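Local coordinates for protein argininosuccinate lyase (Chelativorans sp., PDB 6RXA) that acts as a C–N lyase of the aspartase/fumarase superfamily (EDDS lyase) and probably also splits argininosuccinate into fumarate and arginine, at residues A[46-51]-A[70-75]; A[74-79]-A[89-94]; A[20-25]-A[288-293]; A[138-143]-A[467-472]. The protein carries 2 engineered substitutions. All coordinates share one frame; numbering follows the deposited sequence.

Interaction 1: residues A[46-51]-A[70-75]; sequences IHRAHV and SGLAQV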
loop_
_atom_site.group_PDB
_atom_site.type_symbol
_atom_site.label_atom_id
_atom_site.label_comp_id
_atom_site.label_asym_id
_atom_site.label_seq_id
_atom_site.Cartn_x
_atom_site.Cartn_y
_atom_site.Cartn_z
ATOM N N ILE A 46 -18.268 10.299 27.508
ATOM C CA ILE A 46 -17.041 10.342 28.303
ATOM C C ILE A 46 -17.075 11.495 29.297
ATOM O O ILE A 46 -16.668 11.340 30.454
ATOM C CB ILE A 46 -15.811 10.388 27.378
ATOM C CG1 ILE A 46 -15.681 9.050 26.640
ATOM C CG2 ILE A 46 -14.563 10.764 28.162
ATOM C CD1 ILE A 46 -14.710 9.108 25.464
ATOM N N HIS A 47 -17.553 12.667 28.873
ATOM C CA HIS A 47 -17.636 13.782 29.814
ATOM C C HIS A 47 -18.477 13.400 31.025
ATOM O O HIS A 47 -18.127 13.710 32.169
ATOM C CB HIS A 47 -18.255 15.016 29.160
ATOM C CG HIS A 47 -17.517 15.508 27.963
ATOM N ND1 HIS A 47 -16.152 15.394 27.826
ATOM C CD2 HIS A 47 -17.961 16.106 26.831
ATOM C CE1 HIS A 47 -15.786 15.901 26.663
ATOM N NE2 HIS A 47 -16.864 16.335 26.038
ATOM N N ARG A 48 -19.609 12.739 30.785
ATOM C CA ARG A 48 -20.484 12.342 31.882
ATOM C C ARG A 48 -19.798 11.321 32.781
ATOM O O ARG A 48 -19.838 11.442 34.011
ATOM C CB ARG A 48 -21.789 11.793 31.312
ATOM C CG ARG A 48 -22.656 12.866 30.671
ATOM C CD ARG A 48 -23.903 12.281 30.039
ATOM N NE ARG A 48 -24.817 13.339 29.607
ATOM C CZ ARG A 48 -24.659 14.060 28.500
ATOM N NH1 ARG A 48 -23.625 13.853 27.704
ATOM N NH2 ARG A 48 -25.542 14.998 28.188
ATOM N N ALA A 49 -19.170 10.304 32.189
ATOM C CA ALA A 49 -18.516 9.279 32.999
ATOM C C ALA A 49 -17.358 9.858 33.801
ATOM O O ALA A 49 -17.169 9.509 34.977
ATOM C CB ALA A 49 -18.025 8.133 32.114
ATOM N N HIS A 50 -16.555 10.721 33.179
ATOM C CA HIS A 50 -15.438 11.330 33.888
ATOM C C HIS A 50 -15.939 12.153 35.064
ATOM O O HIS A 50 -15.415 12.050 36.181
ATOM C CB HIS A 50 -14.634 12.187 32.914
ATOM C CG HIS A 50 -13.424 12.803 33.528
ATOM N ND1 HIS A 50 -12.296 12.072 33.837
ATOM C CD2 HIS A 50 -13.164 14.078 33.892
ATOM C CE1 HIS A 50 -11.393 12.879 34.369
ATOM N NE2 HIS A 50 -11.897 14.097 34.421
ATOM N N VAL A 51 -16.983 12.956 34.840
ATOM C CA VAL A 51 -17.543 13.801 35.892
ATOM C C VAL A 51 -18.134 12.967 37.024
ATOM O O VAL A 51 -17.942 13.284 38.203
ATOM C CB VAL A 51 -18.562 14.780 35.280
ATOM C CG1 VAL A 51 -19.429 15.397 36.351
ATOM C CG2 VAL A 51 -17.841 15.856 34.476
ATOM N N SER A 70 -25.977 18.880 33.964
ATOM C CA SER A 70 -27.105 19.536 33.308
ATOM C C SER A 70 -26.630 20.401 32.143
ATOM O O SER A 70 -27.286 20.462 31.098
ATOM C CB SER A 70 -27.890 20.374 34.316
ATOM O OG SER A 70 -28.623 19.542 35.191
ATOM N N GLY A 71 -25.484 21.069 32.300
ATOM C CA GLY A 71 -24.943 21.852 31.201
ATOM C C GLY A 71 -24.553 21.011 30.002
ATOM O O GLY A 71 -24.720 21.435 28.852
ATOM N N LEU A 72 -24.004 19.812 30.240
ATOM C CA LEU A 72 -23.648 18.934 29.129
ATOM C C LEU A 72 -24.863 18.639 28.255
ATOM O O LEU A 72 -24.765 18.635 27.022
ATOM C CB LEU A 72 -23.039 17.624 29.633
ATOM C CG LEU A 72 -21.729 17.713 30.402
ATOM C CD1 LEU A 72 -21.378 16.314 30.923
ATOM C CD2 LEU A 72 -20.616 18.262 29.548
ATOM N N ALA A 73 -26.021 18.400 28.876
ATOM C CA ALA A 73 -27.228 18.150 28.098
ATOM C C ALA A 73 -27.580 19.358 27.239
ATOM O O ALA A 73 -27.979 19.209 26.079
ATOM C CB ALA A 73 -28.374 17.799 29.043
ATOM N N GLN A 74 -27.421 20.565 27.784
ATOM C CA GLN A 74 -27.727 21.765 27.011
ATOM C C GLN A 74 -26.757 21.937 25.844
ATOM O O GLN A 74 -27.176 22.247 24.725
ATOM C CB GLN A 74 -27.697 22.996 27.916
ATOM C CG GLN A 74 -28.716 22.981 29.048
ATOM C CD GLN A 74 -28.548 24.179 29.973
ATOM O OE1 GLN A 74 -28.767 25.318 29.567
ATOM N NE2 GLN A 74 -28.139 23.926 31.212
ATOM N N VAL A 75 -25.456 21.735 26.071
ATOM C CA VAL A 75 -24.498 21.934 24.985
ATOM C C VAL A 75 -24.640 20.839 23.933
ATOM O O VAL A 75 -24.510 21.095 22.730
ATOM C CB VAL A 75 -23.062 22.062 25.520
ATOM C CG1 VAL A 75 -22.107 22.321 24.382
ATOM C CG2 VAL A 75 -22.969 23.205 26.526
#
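Leu72 reaches across to helix 35-56 and plants its CD1 methyl in the angle between His47 and Arg48. That methyl lies 3.7 Å from Arg48 CG and 3.8 Å from His47 CB, so it rests on the roots of the two side chains, while Leu72 CD2 also leans on His47 CB. Arg48 runs the other way. Its chain is extended from CG to NE, sliding past Leu72 in the opposite direction, and one face of its guanidinium ends up over Leu72 CB, toward the rim of the group. Beyond that, Arg48 NH2 approaches the backbone of Ala73, 3.5 Å from Ala73 N, a plain van der Waals touch.

The polar ends are positioned from further out. Arg48 NH2 makes a salt bridge to Asp76, one turn along from Leu72, which anchors the far end of the arginine on helix 62-79. The His47 ring is held at ND1 by Arg110, and Leu72 packs in turn on Tyr91. The two axes are 10.7 Å apart with directions 175° from one another. This is antiparallel packing of neighbouring helices, successive in the chain, in the helical domain at one end of the subunit; His47 lies about 8 Å, side chain to side chain, from the fumarate-binding Arg112.

Interaction 2: residues A[74-79]-A[89-94]; sequences QVDELA and LPYEAA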
loop_
_atom_site.group_PDB
_atom_site.type_symbol
_atom_site.label_atom_id
_atom_site.label_comp_id
_atom_site.label_asym_id
_atom_site.label_seq_id
_atom_site.Cartn_x
_atom_site.Cartn_y
_atom_site.Cartn_z
ATOM N N GLN A 74 -27.421 20.565 27.784
ATOM C CA GLN A 74 -27.727 21.765 27.011
ATOM C C GLN A 74 -26.757 21.937 25.844
ATOM O O GLN A 74 -27.176 22.247 24.725
ATOM C CB GLN A 74 -27.697 22.996 27.916
ATOM C CG GLN A 74 -28.716 22.981 29.048
ATOM C CD GLN A 74 -28.548 24.179 29.973
ATOM O OE1 GLN A 74 -28.767 25.318 29.567
ATOM N NE2 GLN A 74 -28.139 23.926 31.212
ATOM N N VAL A 75 -25.456 21.735 26.071
ATOM C CA VAL A 75 -24.498 21.934 24.985
ATOM C C VAL A 75 -24.640 20.839 23.933
ATOM O O VAL A 75 -24.510 21.095 22.730
ATOM C CB VAL A 75 -23.062 22.062 25.520
ATOM C CG1 VAL A 75 -22.107 22.321 24.382
ATOM C CG2 VAL A 75 -22.969 23.205 26.526
ATOM N N ASP A 76 -24.932 19.608 24.360
ATOM C CA ASP A 76 -25.201 18.546 23.400
ATOM C C ASP A 76 -26.324 18.952 22.448
ATOM O O ASP A 76 -26.241 18.706 21.237
ATOM C CB ASP A 76 -25.571 17.256 24.134
ATOM C CG ASP A 76 -24.380 16.571 24.806
ATOM O OD1 ASP A 76 -23.214 16.983 24.612
ATOM O OD2 ASP A 76 -24.629 15.596 25.548
ATOM N N GLU A 77 -27.382 19.575 22.976
ATOM C CA GLU A 77 -28.485 19.996 22.118
ATOM C C GLU A 77 -28.036 21.077 21.139
ATOM O O GLU A 77 -28.412 21.047 19.964
ATOM C CB GLU A 77 -29.671 20.461 22.963
ATOM C CG GLU A 77 -30.786 21.065 22.128
ATOM C CD GLU A 77 -32.144 20.496 22.463
ATOM O OE1 GLU A 77 -32.592 20.661 23.618
ATOM O OE2 GLU A 77 -32.758 19.878 21.571
ATOM N N LEU A 78 -27.223 22.032 21.600
ATOM C CA LEU A 78 -26.680 23.043 20.697
ATOM C C LEU A 78 -25.848 22.405 19.595
ATOM O O LEU A 78 -25.925 22.806 18.427
ATOM C CB LEU A 78 -25.802 24.027 21.469
ATOM C CG LEU A 78 -26.480 24.928 22.490
ATOM C CD1 LEU A 78 -25.454 25.766 23.197
ATOM C CD2 LEU A 78 -27.503 25.816 21.807
ATOM N N ALA A 79 -25.022 21.422 19.957
ATOM C CA ALA A 79 -24.138 20.776 19.003
ATOM C C ALA A 79 -24.881 19.935 17.974
ATOM O O ALA A 79 -24.306 19.630 16.927
ATOM C CB ALA A 79 -23.126 19.920 19.765
ATOM N N LEU A 89 -12.252 21.830 22.834
ATOM C CA LEU A 89 -12.149 23.171 23.406
ATOM C C LEU A 89 -13.345 24.037 23.038
ATOM O O LEU A 89 -13.854 24.750 23.919
ATOM C CB LEU A 89 -10.806 23.829 23.073
ATOM C CG LEU A 89 -9.613 23.265 23.851
ATOM C CD1 LEU A 89 -8.309 23.889 23.368
ATOM C CD2 LEU A 89 -9.782 23.494 25.356
ATOM N N PRO A 90 -13.853 24.013 21.799
ATOM C CA PRO A 90 -15.108 24.732 21.519
ATOM C C PRO A 90 -16.273 24.282 22.386
ATOM O O PRO A 90 -17.080 25.112 22.833
ATOM C CB PRO A 90 -15.340 24.457 20.026
ATOM C CG PRO A 90 -13.938 24.301 19.472
ATOM C CD PRO A 90 -13.178 23.563 20.566
ATOM N N TYR A 91 -16.385 22.975 22.625
ATOM C CA TYR A 91 -17.463 22.451 23.452
ATOM C C TYR A 91 -17.328 22.927 24.891
ATOM O O TYR A 91 -18.310 23.363 25.507
ATOM C CB TYR A 91 -17.434 20.923 23.365
ATOM C CG TYR A 91 -18.522 20.239 24.136
ATOM C CD1 TYR A 91 -18.394 20.010 25.497
ATOM C CD2 TYR A 91 -19.674 19.811 23.502
ATOM C CE1 TYR A 91 -19.394 19.379 26.216
ATOM C CE2 TYR A 91 -20.684 19.175 24.212
ATOM C CZ TYR A 91 -20.531 18.962 25.570
ATOM O OH TYR A 91 -21.521 18.337 26.288
ATOM N N GLU A 92 -16.116 22.855 25.444
ATOM C CA GLU A 92 -15.907 23.311 26.809
ATOM C C GLU A 92 -16.229 24.792 26.939
ATOM O O GLU A 92 -16.790 25.225 27.950
ATOM C CB GLU A 92 -14.464 23.033 27.239
ATOM C CG GLU A 92 -14.273 23.166 28.751
ATOM C CD GLU A 92 -12.819 23.320 29.171
ATOM O OE1 GLU A 92 -12.394 24.472 29.397
ATOM O OE2 GLU A 92 -12.104 22.300 29.287
ATOM N N ALA A 93 -15.887 25.583 25.918
ATOM C CA ALA A 93 -16.154 27.017 25.981
ATOM C C ALA A 93 -17.647 27.300 25.922
ATOM O O ALA A 93 -18.147 28.190 26.625
ATOM C CB ALA A 93 -15.398 27.747 24.874
ATOM N N ALA A 94 -18.385 26.551 25.100
ATOM C CA ALA A 94 -19.835 26.659 25.109
ATOM C C ALA A 94 -20.405 26.252 26.464
ATOM O O ALA A 94 -21.361 26.858 26.947
ATOM C CB ALA A 94 -20.436 25.804 23.993
#
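The Tyr91 ring reaches across between helix 88-99 and helix 62-79, with Val75 over one face and the carboxylate of Asp76 at its phenolic edge. With CG anti to the backbone N (chi1 -178°), the tyrosine sends its ring out to the opposing helix. Val75 CG1 sits over the face, 3.8 Å from the centroid of the Tyr91 ring and 25° off its normal: a CH-pi contact displaced toward CE2, which is 3.5 Å from Val75 CG1. The same methyl rests on Ala94 CB at 3.9 Å, so the valine is wedged between ring and alanine. On the opposite face the ring meets that of His47. Helix 88-99 is itself set against a third subunit, where Glu92 pairs with Arg383 of that subunit.

At the rim, Tyr91 OH donates to Asp76 OD1 over 2.7 Å. OD1 lies near the ring plane, but the hydroxyl comes in from above the carboxylate plane, 47° out of it. Besides the arginine on OD2, Asp76 has a further partner in helix 35-56, Ser44 OG, which also bonds OD1. A phenylalanine in place of Tyr91 would keep the valine's seat but would probably leave Asp76 OD1 without its phenol donor and the ring without its anchor at the far end.

Chemically, the contact combines an apolar ring face with a hydroxyl bonded to a carboxylate: three partners grip the carboxylate, which is consistent with an ionised Asp76 whose charge is shared among hydroxyls and a guanidinium.

Interaction 3: residues A[20-25]-A[288-293]; sequences PEFQEL and NPMSLE. Engineered in segment 288-293: Met290 (natural residue Asp). With FMT (formic acid), chain C.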
loop_
_atom_site.group_PDB
_atom_site.type_symbol
_atom_site.label_atom_id
_atom_site.label_comp_id
_atom_site.label_asym_id
_atom_site.label_seq_id
_atom_site.Cartn_x
_atom_site.Cartn_y
_atom_site.Cartn_z
ATOM N N PRO A 20 -32.912 -3.455 -1.407
ATOM C CA PRO A 20 -32.405 -2.454 -0.454
ATOM C C PRO A 20 -30.913 -2.582 -0.219
ATOM O O PRO A 20 -30.215 -1.570 -0.106
ATOM C CB PRO A 20 -33.207 -2.729 0.822
ATOM C CG PRO A 20 -34.408 -3.494 0.369
ATOM C CD PRO A 20 -34.014 -4.262 -0.851
ATOM N N GLU A 21 -30.395 -3.817 -0.166
ATOM C CA GLU A 21 -28.970 -4.005 0.061
ATOM C C GLU A 21 -28.144 -3.475 -1.105
ATOM O O GLU A 21 -27.026 -2.973 -0.911
ATOM C CB GLU A 21 -28.678 -5.489 0.274
ATOM C CG GLU A 21 -29.450 -6.139 1.401
ATOM C CD GLU A 21 -30.720 -6.825 0.937
ATOM O OE1 GLU A 21 -31.352 -6.375 -0.052
ATOM O OE2 GLU A 21 -31.098 -7.826 1.575
ATOM N N PHE A 22 -28.681 -3.574 -2.320
ATOM C CA PHE A 22 -28.025 -3.032 -3.503
ATOM C C PHE A 22 -28.042 -1.517 -3.449
ATOM O O PHE A 22 -27.025 -0.867 -3.696
ATOM C CB PHE A 22 -28.768 -3.588 -4.723
ATOM C CG PHE A 22 -28.184 -3.211 -6.063
ATOM C CD1 PHE A 22 -26.846 -2.883 -6.230
ATOM C CD2 PHE A 22 -29.011 -3.195 -7.180
ATOM C CE1 PHE A 22 -26.356 -2.549 -7.502
ATOM C CE2 PHE A 22 -28.523 -2.856 -8.441
ATOM C CZ PHE A 22 -27.190 -2.535 -8.592
ATOM N N GLN A 23 -29.178 -0.939 -3.071
ATOM C CA GLN A 23 -29.261 0.507 -2.945
ATOM C C GLN A 23 -28.266 1.043 -1.918
ATOM O O GLN A 23 -27.762 2.157 -2.081
ATOM C CB GLN A 23 -30.699 0.896 -2.610
ATOM C CG GLN A 23 -30.934 2.404 -2.506
ATOM C CD GLN A 23 -30.774 3.111 -3.840
ATOM O OE1 GLN A 23 -31.316 2.677 -4.857
ATOM N NE2 GLN A 23 -29.998 4.189 -3.845
ATOM N N GLU A 24 -27.952 0.270 -0.871
ATOM C CA GLU A 24 -26.996 0.737 0.133
ATOM C C GLU A 24 -25.657 1.118 -0.495
ATOM O O GLU A 24 -24.990 2.054 -0.036
ATOM C CB GLU A 24 -26.788 -0.321 1.220
ATOM C CG GLU A 24 -28.023 -0.663 2.049
ATOM C CD GLU A 24 -27.752 -1.738 3.100
ATOM O OE1 GLU A 24 -26.662 -1.694 3.708
ATOM O OE2 GLU A 24 -28.635 -2.621 3.308
ATOM N N LEU A 25 -25.233 0.399 -1.534
ATOM C CA LEU A 25 -23.971 0.702 -2.194
ATOM C C LEU A 25 -23.963 2.077 -2.848
ATOM O O LEU A 25 -22.884 2.646 -3.052
ATOM C CB LEU A 25 -23.657 -0.367 -3.245
ATOM C CG LEU A 25 -23.208 -1.718 -2.694
ATOM C CD1 LEU A 25 -23.332 -2.794 -3.765
ATOM C CD2 LEU A 25 -21.786 -1.663 -2.130
ATOM N N ASN A 288 -26.302 -6.145 -15.934
ATOM C CA ASN A 288 -24.950 -5.859 -15.459
ATOM C C ASN A 288 -24.803 -6.201 -13.978
ATOM O O ASN A 288 -25.680 -5.879 -13.171
ATOM C CB ASN A 288 -24.623 -4.388 -15.641
ATOM C CG ASN A 288 -24.268 -4.043 -17.060
ATOM O OD1 ASN A 288 -23.703 -4.857 -17.789
ATOM N ND2 ASN A 288 -24.570 -2.820 -17.450
ATOM N N PRO A 289 -23.665 -6.806 -13.615
ATOM C CA PRO A 289 -23.422 -7.206 -12.214
ATOM C C PRO A 289 -22.915 -6.046 -11.363
ATOM O O PRO A 289 -21.839 -6.089 -10.763
ATOM C CB PRO A 289 -22.388 -8.327 -12.374
ATOM C CG PRO A 289 -21.584 -7.890 -13.589
ATOM C CD PRO A 289 -22.599 -7.276 -14.522
ATOM N N MET A 290 -23.714 -4.984 -11.310
ATOM C CA MET A 290 -23.301 -3.767 -10.629
ATOM C C MET A 290 -23.141 -3.981 -9.130
ATOM O O MET A 290 -22.261 -3.366 -8.512
ATOM C CB MET A 290 -24.334 -2.684 -10.929
ATOM C CG MET A 290 -23.959 -1.323 -10.434
ATOM S SD MET A 290 -22.432 -0.688 -11.149
ATOM C CE MET A 290 -22.900 1.031 -11.408
ATOM N N SER A 291 -23.962 -4.846 -8.531
ATOM C CA SER A 291 -23.817 -5.157 -7.116
ATOM C C SER A 291 -22.460 -5.782 -6.848
ATOM O O SER A 291 -21.789 -5.447 -5.863
ATOM C CB SER A 291 -24.933 -6.103 -6.676
ATOM O OG SER A 291 -24.994 -7.264 -7.496
ATOM N N LEU A 292 -22.041 -6.701 -7.721
ATOM C CA LEU A 292 -20.757 -7.371 -7.543
ATOM C C LEU A 292 -19.599 -6.403 -7.732
ATOM O O LEU A 292 -18.646 -6.405 -6.941
ATOM C CB LEU A 292 -20.659 -8.528 -8.539
ATOM C CG LEU A 292 -21.781 -9.570 -8.536
ATOM C CD1 LEU A 292 -21.535 -10.660 -9.586
ATOM C CD2 LEU A 292 -21.986 -10.154 -7.148
ATOM N N GLU A 293 -19.658 -5.567 -8.771
ATOM C CA GLU A 293 -18.526 -4.691 -9.054
ATOM C C GLU A 293 -18.375 -3.611 -7.995
ATOM O O GLU A 293 -17.249 -3.287 -7.597
ATOM C CB GLU A 293 -18.625 -4.113 -10.460
ATOM C CG GLU A 293 -18.367 -5.197 -11.518
ATOM C CD GLU A 293 -17.932 -4.660 -12.854
ATOM O OE1 GLU A 293 -17.351 -5.459 -13.635
ATOM O OE2 GLU A 293 -18.212 -3.472 -13.147
HETATM C C FMT C . -22.275 -0.827 -19.620
HETATM O O1 FMT C . -22.999 -1.828 -19.736
HETATM O O2 FMT C . -21.080 -0.809 -19.967
#
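Phe22, its CG anti to the backbone N (chi1 -176°), swings its ring from helix 20-31 onto the first turn of helix 290-301, directly after the SSxMPxKxN signature loop of the aspartase/fumarase superfamily. The ring's far end meets Met290, an engineered residue that replaces the natural aspartate: Phe22 CZ is 3.7 Å from Met290 CB, which approaches at the ring edge. The two side chains cross at about a right angle, and in one of its two conformers the methionine bends away, toward the fumarate-binding residues Tyr26 and Arg294. Phe22 CE1 comes within 3.5 Å of Ser291 N, and its CD1 within 3.8 Å of Ser291 CB. Ser291 OG is bonded to the carbonyl of Phe276, while Leu25 CD1 packs on Ser291 O at 3.7 Å.

Pro289 stands at the N-cap position and centres an inverse gamma turn, by which the chain passes from loop into helix. Asn288 belongs to the site where succinate and fumarate are known to bind. Formate occupies it here, also held by Lys286, Asn113 of the second subunit and Thr158 of the fourth; Asn288 ND2 donates to formate O1 at 2.9 Å, with an N-H...O angle of 151°.

Interaction 4: residues A[138-143]-A[467-472]; sequences YREAVV and KDRAWL
Arg139 and Glu140 on helix 112-147 face Asp468 and Arg469 on helix 451-500, forming two adjacent interhelical salt bridges with the charges swapped from one pair to the next. They join helix 112-147 of the helical bundle characteristic of the aspartase/fumarase superfamily to the long C-terminal helix running along it. The backbones stay well apart, with Arg139 CA 10.1 Å from Asp468 CA, so the side chains do the reaching.

Of the salt bridges, the Glu140 pair has the better geometry. Arg469 NH2 donates to Glu140 OE2 over 2.8 Å at 146°, arriving on the anti side of the carboxylate and somewhat out of its plane. Glu140 is extended beyond CG, whereas Arg469 bends at chi3 (-69°), which turns its guanidinium back toward the glutamate. With an alanine at Glu140, the exposed guanidinium of Arg469 would probably lose its mate across the contact and be freer to turn. In the buried pair, Arg139 NH1 lies 2.9 Å from Asp468 OD2, but the hydrogen bond is weak, bent to 125°, with the side chains at about a right angle.

Other polar bonds hold the same groups. Arg139 NH2 has its stronger partner in Glu464, and NE donates to Ser176, so all three guanidinium nitrogens are engaged. Asp468 OD1 pairs with Arg187 of helix 168-193. A water bridges the pair: it accepts from Arg139 NH1 at 3.0 Å and donates to Asp468 OD1 at 2.7 Å.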
loop_
_atom_site.group_PDB
_atom_site.type_symbol
_atom_site.label_atom_id
_atom_site.label_comp_id
_atom_site.label_asym_id
_atom_site.label_seq_id
_atom_site.Cartn_x
_atom_site.Cartn_y
_atom_site.Cartn_z
ATOM N N TYR A 138 -24.126 -12.438 6.800
ATOM C CA TYR A 138 -23.546 -12.949 5.560
ATOM C C TYR A 138 -23.281 -14.439 5.673
ATOM O O TYR A 138 -23.671 -15.214 4.791
ATOM C CB TYR A 138 -22.262 -12.160 5.318
ATOM C CG TYR A 138 -21.442 -12.384 4.065
ATOM C CD1 TYR A 138 -22.008 -12.738 2.858
ATOM C CD2 TYR A 138 -20.064 -12.187 4.105
ATOM C CE1 TYR A 138 -21.218 -12.898 1.726
ATOM C CE2 TYR A 138 -19.274 -12.338 2.983
ATOM C CZ TYR A 138 -19.862 -12.698 1.793
ATOM O OH TYR A 138 -19.083 -12.865 0.664
ATOM N N ARG A 139 -22.680 -14.867 6.787
ATOM C CA ARG A 139 -22.447 -16.292 6.988
ATOM C C ARG A 139 -23.759 -17.065 7.058
ATOM O O ARG A 139 -23.866 -18.174 6.510
ATOM C CB ARG A 139 -21.590 -16.523 8.234
ATOM C CG ARG A 139 -21.194 -17.973 8.407
ATOM C CD ARG A 139 -20.365 -18.174 9.648
ATOM N NE ARG A 139 -19.875 -19.544 9.705
ATOM C CZ ARG A 139 -19.342 -20.106 10.777
ATOM N NH1 ARG A 139 -19.268 -19.425 11.907
ATOM N NH2 ARG A 139 -18.891 -21.351 10.715
ATOM N N GLU A 140 -24.781 -16.500 7.711
ATOM C CA GLU A 140 -26.088 -17.153 7.758
ATOM C C GLU A 140 -26.621 -17.391 6.352
ATOM O O GLU A 140 -27.090 -18.488 6.026
ATOM C CB GLU A 140 -27.093 -16.323 8.564
ATOM C CG GLU A 140 -26.897 -16.386 10.055
ATOM C CD GLU A 140 -27.783 -15.422 10.811
ATOM O OE1 GLU A 140 -28.472 -14.611 10.158
ATOM O OE2 GLU A 140 -27.776 -15.457 12.065
ATOM N N ALA A 141 -26.566 -16.364 5.499
ATOM C CA ALA A 141 -27.071 -16.511 4.138
ATOM C C ALA A 141 -26.299 -17.580 3.372
ATOM O O ALA A 141 -26.895 -18.367 2.623
ATOM C CB ALA A 141 -27.013 -15.175 3.414
ATOM N N VAL A 142 -24.982 -17.625 3.555
ATOM C CA VAL A 142 -24.122 -18.603 2.884
ATOM C C VAL A 142 -24.473 -20.023 3.314
ATOM O O VAL A 142 -24.635 -20.918 2.478
ATOM C CB VAL A 142 -22.652 -18.262 3.184
ATOM C CG1 VAL A 142 -21.706 -19.403 2.855
ATOM C CG2 VAL A 142 -22.241 -16.987 2.440
ATOM N N VAL A 143 -24.561 -20.262 4.625
ATOM C CA VAL A 143 -24.819 -21.609 5.125
ATOM C C VAL A 143 -26.236 -22.053 4.786
ATOM O O VAL A 143 -26.463 -23.204 4.386
ATOM C CB VAL A 143 -24.558 -21.664 6.640
ATOM C CG1 VAL A 143 -24.976 -23.012 7.206
ATOM C CG2 VAL A 143 -23.105 -21.415 6.942
ATOM N N LYS A 467 -23.184 -19.866 18.457
ATOM C CA LYS A 467 -22.186 -19.273 19.344
ATOM C C LYS A 467 -21.792 -17.865 18.896
ATOM O O LYS A 467 -21.583 -16.984 19.741
ATOM C CB LYS A 467 -20.960 -20.182 19.421
ATOM C CG LYS A 467 -21.214 -21.513 20.138
ATOM C CD LYS A 467 -19.955 -22.380 20.098
ATOM C CE LYS A 467 -19.579 -22.932 21.463
ATOM N NZ LYS A 467 -19.855 -24.392 21.551
ATOM N N ASP A 468 -21.693 -17.633 17.578
ATOM C CA ASP A 468 -21.406 -16.300 17.059
ATOM C C ASP A 468 -22.454 -15.299 17.550
ATOM O O ASP A 468 -22.128 -14.193 18.007
ATOM C CB ASP A 468 -21.445 -16.291 15.516
ATOM C CG ASP A 468 -20.357 -17.131 14.839
ATOM O OD1 ASP A 468 -19.248 -17.318 15.392
ATOM O OD2 ASP A 468 -20.608 -17.580 13.687
ATOM N N ARG A 469 -23.734 -15.673 17.434
ATOM C CA ARG A 469 -24.814 -14.779 17.842
ATOM C C ARG A 469 -24.801 -14.566 19.350
ATOM O O ARG A 469 -25.058 -13.462 19.827
ATOM C CB ARG A 469 -26.167 -15.318 17.359
ATOM C CG ARG A 469 -26.351 -15.296 15.845
ATOM C CD ARG A 469 -27.783 -15.661 15.429
ATOM N NE ARG A 469 -28.061 -17.069 15.708
ATOM C CZ ARG A 469 -27.926 -18.065 14.830
ATOM N NH1 ARG A 469 -28.187 -19.296 15.217
ATOM N NH2 ARG A 469 -27.524 -17.843 13.585
ATOM N N ALA A 470 -24.475 -15.604 20.123
ATOM C CA ALA A 470 -24.441 -15.457 21.573
ATOM C C ALA A 470 -23.322 -14.514 22.004
ATOM O O ALA A 470 -23.516 -13.681 22.896
ATOM C CB ALA A 470 -24.286 -16.832 22.216
ATOM N N TRP A 471 -22.143 -14.627 21.387
ATOM C CA TRP A 471 -21.058 -13.703 21.699
ATOM C C TRP A 471 -21.486 -12.267 21.429
ATOM O O TRP A 471 -21.257 -11.369 22.248
ATOM C CB TRP A 471 -19.825 -14.053 20.865
ATOM C CG TRP A 471 -18.634 -13.221 21.199
ATOM C CD1 TRP A 471 -17.621 -13.559 22.035
ATOM C CD2 TRP A 471 -18.349 -11.896 20.733
ATOM N NE1 TRP A 471 -16.697 -12.539 22.107
ATOM C CE2 TRP A 471 -17.128 -11.504 21.320
ATOM C CE3 TRP A 471 -18.997 -11.012 19.863
ATOM C CZ2 TRP A 471 -16.549 -10.257 21.081
ATOM C CZ3 TRP A 471 -18.417 -9.766 19.625
ATOM C CH2 TRP A 471 -17.206 -9.406 20.238
ATOM N N LEU A 472 -22.111 -12.034 20.274
ATOM C CA LEU A 472 -22.546 -10.691 19.914
ATOM C C LEU A 472 -23.607 -10.173 20.872
ATOM O O LEU A 472 -23.562 -9.010 21.288
ATOM C CB LEU A 472 -23.082 -10.693 18.486
ATOM C CG LEU A 472 -23.654 -9.365 17.987
ATOM C CD1 LEU A 472 -22.611 -8.270 17.971
ATOM C CD2 LEU A 472 -24.235 -9.568 16.595
HETATM O O HOH W 1 -17.863 -19.414 14.506
#

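How the interactions relate
From the N terminus, helix 20-31 opens the long loop that interaction 3 closes at 288-293. Interactions 1 and 2 both fall within it, in the small helical domain at one end of the subunit. Interaction 1 closes 46-51 on 70-75; interaction 2 starts on that same helix, sharing Gln74 and Val75, and closes ten residues on at 89-94. The two meet directly through Arg48 and Asp76. The chain then enters helix 112-147, where interaction 4 opens, to close on the C-terminal helix after interaction 3 has closed, so these two loops cross. Their nearest atoms are about 9 Å apart, near the middle of the chain, whereas interactions 1 and 3 have centres 42 Å apart.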